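Local coordinates for plasmodesmata-located protein 8 (Arabidopsis thaliana, PDB 6GRF) that probably modulates cell-to-cell trafficking through plasmodesmata, as a membrane protein with a tandem DUF26 ectodomain, at residues G188-L193 and C207-W212. Sequence-based numbering, arbitrary orientation.
Sequences GKLKNL and CYARYW
With chi1 at -82°, L190 sets CG trans to its own carbonyl carbon, and a near-trans chi2 extends CD1 toward A209 and leaves CD2 on the branch turned to Y211. Y211 meets it with CG lodged between backbone N and carbonyl carbon (chi1 76°), which lays the phenol ring beside the leucine. The setting is the second DUF26 (Gnk2-homologous) domain, where the end of helix 176-193 packs on one face of a five-stranded antiparallel sheet. Strand 207-213 runs in that sheet between strands 199-204 and 164-170; the axes of the segments 188-193 and 207-212 approach to 9.6 Å.

On the helix side one side chain, L190, makes the contact with its two methyls. CD1 lies 3.9 Å from A209 CB and 3.7 Å from A209 O, so this methyl rests on side chain and backbone alike. CD2, the other branch, meets the Y211 ring obliquely, 4.1 Å from CE2, and the leucine and the tyrosine run alongside one another with opposed headings. All three residues are buried and the touching groups are almost wholly apolar, evidence for plain core packing; L190 also touches A200 and V202 on the adjacent strand. The polar end of Y211 is satisfied beyond this patch, its OH hydrogen-bonding to A197 O and to R142. Near the start of the strand, the C182-C207 disulfide ties the same helix to the same strand covalently.

Away from the sheet, N192 folds back over the final helical turn, and its backbone N bonds G188 O. Its ND2 reaches that same oxygen from the opposite face of the carbonyl plane, at 2.7 Å and with an N-H...O angle of 148°.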
loop_
_atom_site.group_PDB
_atom_site.type_symbol
_atom_site.label_atom_id
_atom_site.label_comp_id
_atom_site.label_asym_id
_atom_site.label_seq_id
_atom_site.Cartn_x
_atom_site.Cartn_y
_atom_site.Cartn_z
ATOM N N GLY A 188 -7.665 -11.246 8.780
ATOM C CA GLY A 188 -8.040 -12.606 8.432
ATOM C C GLY A 188 -6.898 -13.314 7.724
ATOM O O GLY A 188 -6.586 -14.459 8.013
ATOM N N LYS A 189 -6.258 -12.597 6.796
ATOM C CA LYS A 189 -5.198 -13.148 5.980
ATOM C C LYS A 189 -3.941 -13.383 6.821
ATOM O O LYS A 189 -3.256 -14.370 6.615
ATOM C CB LYS A 189 -4.861 -12.208 4.822
ATOM C CG LYS A 189 -5.903 -12.140 3.723
ATOM C CD LYS A 189 -6.044 -13.423 2.960
ATOM C CE LYS A 189 -6.723 -13.223 1.625
ATOM N NZ LYS A 189 -6.990 -14.534 0.986
ATOM N N LEU A 190 -3.626 -12.438 7.712
ATOM C CA LEU A 190 -2.473 -12.558 8.589
ATOM C C LEU A 190 -2.644 -13.847 9.400
ATOM O O LEU A 190 -1.729 -14.650 9.474
ATOM C CB LEU A 190 -2.325 -11.318 9.487
ATOM C CG LEU A 190 -1.627 -10.114 8.851
ATOM C CD1 LEU A 190 -1.848 -8.842 9.655
ATOM C CD2 LEU A 190 -0.142 -10.361 8.666
ATOM N N LYS A 191 -3.856 -14.068 9.911
ATOM C CA LYS A 191 -4.135 -15.223 10.754
ATOM C C LYS A 191 -4.042 -16.507 9.925
ATOM O O LYS A 191 -3.506 -17.491 10.389
ATOM C CB LYS A 191 -5.509 -15.103 11.416
ATOM C CG LYS A 191 -5.619 -14.062 12.522
ATOM C CD LYS A 191 -7.058 -13.705 12.822
ATOM C CE LYS A 191 -7.216 -12.460 13.668
ATOM N NZ LYS A 191 -7.038 -12.747 15.112
ATOM N N ASN A 192 -4.555 -16.492 8.692
ATOM C CA ASN A 192 -4.815 -17.748 7.982
ATOM C C ASN A 192 -3.588 -18.155 7.149
ATOM O O ASN A 192 -3.351 -19.348 6.969
ATOM C CB ASN A 192 -6.177 -17.693 7.276
ATOM C CG ASN A 192 -7.329 -17.821 8.270
ATOM O OD1 ASN A 192 -7.599 -18.909 8.794
ATOM N ND2 ASN A 192 -7.986 -16.711 8.592
ATOM N N LEU A 193 -2.760 -17.190 6.728
ATOM C CA LEU A 193 -1.539 -17.486 5.940
ATOM C C LEU A 193 -0.290 -17.600 6.830
ATOM O O LEU A 193 0.649 -18.310 6.475
ATOM C CB LEU A 193 -1.341 -16.388 4.890
ATOM C CG LEU A 193 -2.477 -16.212 3.879
ATOM C CD1 LEU A 193 -2.223 -14.995 2.997
ATOM C CD2 LEU A 193 -2.662 -17.455 3.025
ATOM N N CYS A 207 -5.248 -1.419 1.382
ATOM C CA CYS A 207 -4.836 -1.335 2.790
ATOM C C CYS A 207 -3.718 -2.339 3.058
ATOM O O CYS A 207 -3.431 -3.195 2.213
ATOM C CB CYS A 207 -6.003 -1.595 3.735
ATOM S SG CYS A 207 -6.714 -3.260 3.622
ATOM N N TYR A 208 -3.078 -2.202 4.224
ATOM C CA TYR A 208 -2.175 -3.232 4.711
ATOM C C TYR A 208 -2.118 -3.226 6.246
ATOM O O TYR A 208 -2.553 -2.298 6.911
ATOM C CB TYR A 208 -0.778 -3.080 4.111
ATOM C CG TYR A 208 0.034 -1.903 4.586
ATOM C CD1 TYR A 208 0.019 -0.694 3.908
ATOM C CD2 TYR A 208 0.880 -2.012 5.676
ATOM C CE1 TYR A 208 0.811 0.374 4.310
ATOM C CE2 TYR A 208 1.665 -0.953 6.103
ATOM C CZ TYR A 208 1.636 0.247 5.415
ATOM O OH TYR A 208 2.417 1.291 5.829
ATOM N N ALA A 209 -1.550 -4.303 6.776
ATOM C CA ALA A 209 -1.426 -4.534 8.191
ATOM C C ALA A 209 -0.217 -5.439 8.432
ATOM O O ALA A 209 0.030 -6.360 7.650
ATOM C CB ALA A 209 -2.695 -5.147 8.713
ATOM N N ARG A 210 0.529 -5.122 9.498
ATOM C CA ARG A 210 1.760 -5.795 9.901
ATOM C C ARG A 210 1.696 -6.008 11.413
ATOM O O ARG A 210 1.158 -5.193 12.114
ATOM C CB ARG A 210 3.033 -4.959 9.688
ATOM C CG ARG A 210 3.250 -4.403 8.292
ATOM C CD ARG A 210 4.700 -4.038 7.989
ATOM N NE ARG A 210 5.078 -2.732 8.507
ATOM C CZ ARG A 210 5.552 -2.519 9.731
ATOM N NH1 ARG A 210 5.769 -3.550 10.532
ATOM N NH2 ARG A 210 5.800 -1.283 10.146
ATOM N N TYR A 211 2.302 -7.086 11.893
ATOM C CA TYR A 211 2.592 -7.217 13.329
ATOM C C TYR A 211 3.979 -7.847 13.475
ATOM O O TYR A 211 4.458 -8.523 12.569
ATOM C CB TYR A 211 1.517 -8.029 14.061
ATOM C CG TYR A 211 1.626 -9.507 13.799
ATOM C CD1 TYR A 211 2.510 -10.297 14.515
ATOM C CD2 TYR A 211 0.916 -10.098 12.769
ATOM C CE1 TYR A 211 2.665 -11.641 14.232
ATOM C CE2 TYR A 211 1.039 -11.447 12.490
ATOM C CZ TYR A 211 1.917 -12.220 13.225
ATOM O OH TYR A 211 2.048 -13.546 12.945
ATOM N N TRP A 212 4.597 -7.610 14.637
ATOM C CA TRP A 212 5.909 -8.145 14.968
ATOM C C TRP A 212 6.066 -8.232 16.500
ATOM O O TRP A 212 5.395 -7.526 17.258
ATOM C CB TRP A 212 6.994 -7.297 14.285
ATOM C CG TRP A 212 7.053 -5.890 14.784
ATOM C CD1 TRP A 212 7.873 -5.421 15.764
ATOM C CD2 TRP A 212 6.248 -4.770 14.373
ATOM N NE1 TRP A 212 7.645 -4.091 15.984
ATOM C CE2 TRP A 212 6.663 -3.659 15.137
ATOM C CE3 TRP A 212 5.233 -4.584 13.426
ATOM C CZ2 TRP A 212 6.093 -2.394 15.002
ATOM C CZ3 TRP A 212 4.664 -3.334 13.295
ATOM C CH2 TRP A 212 5.090 -2.253 14.072
#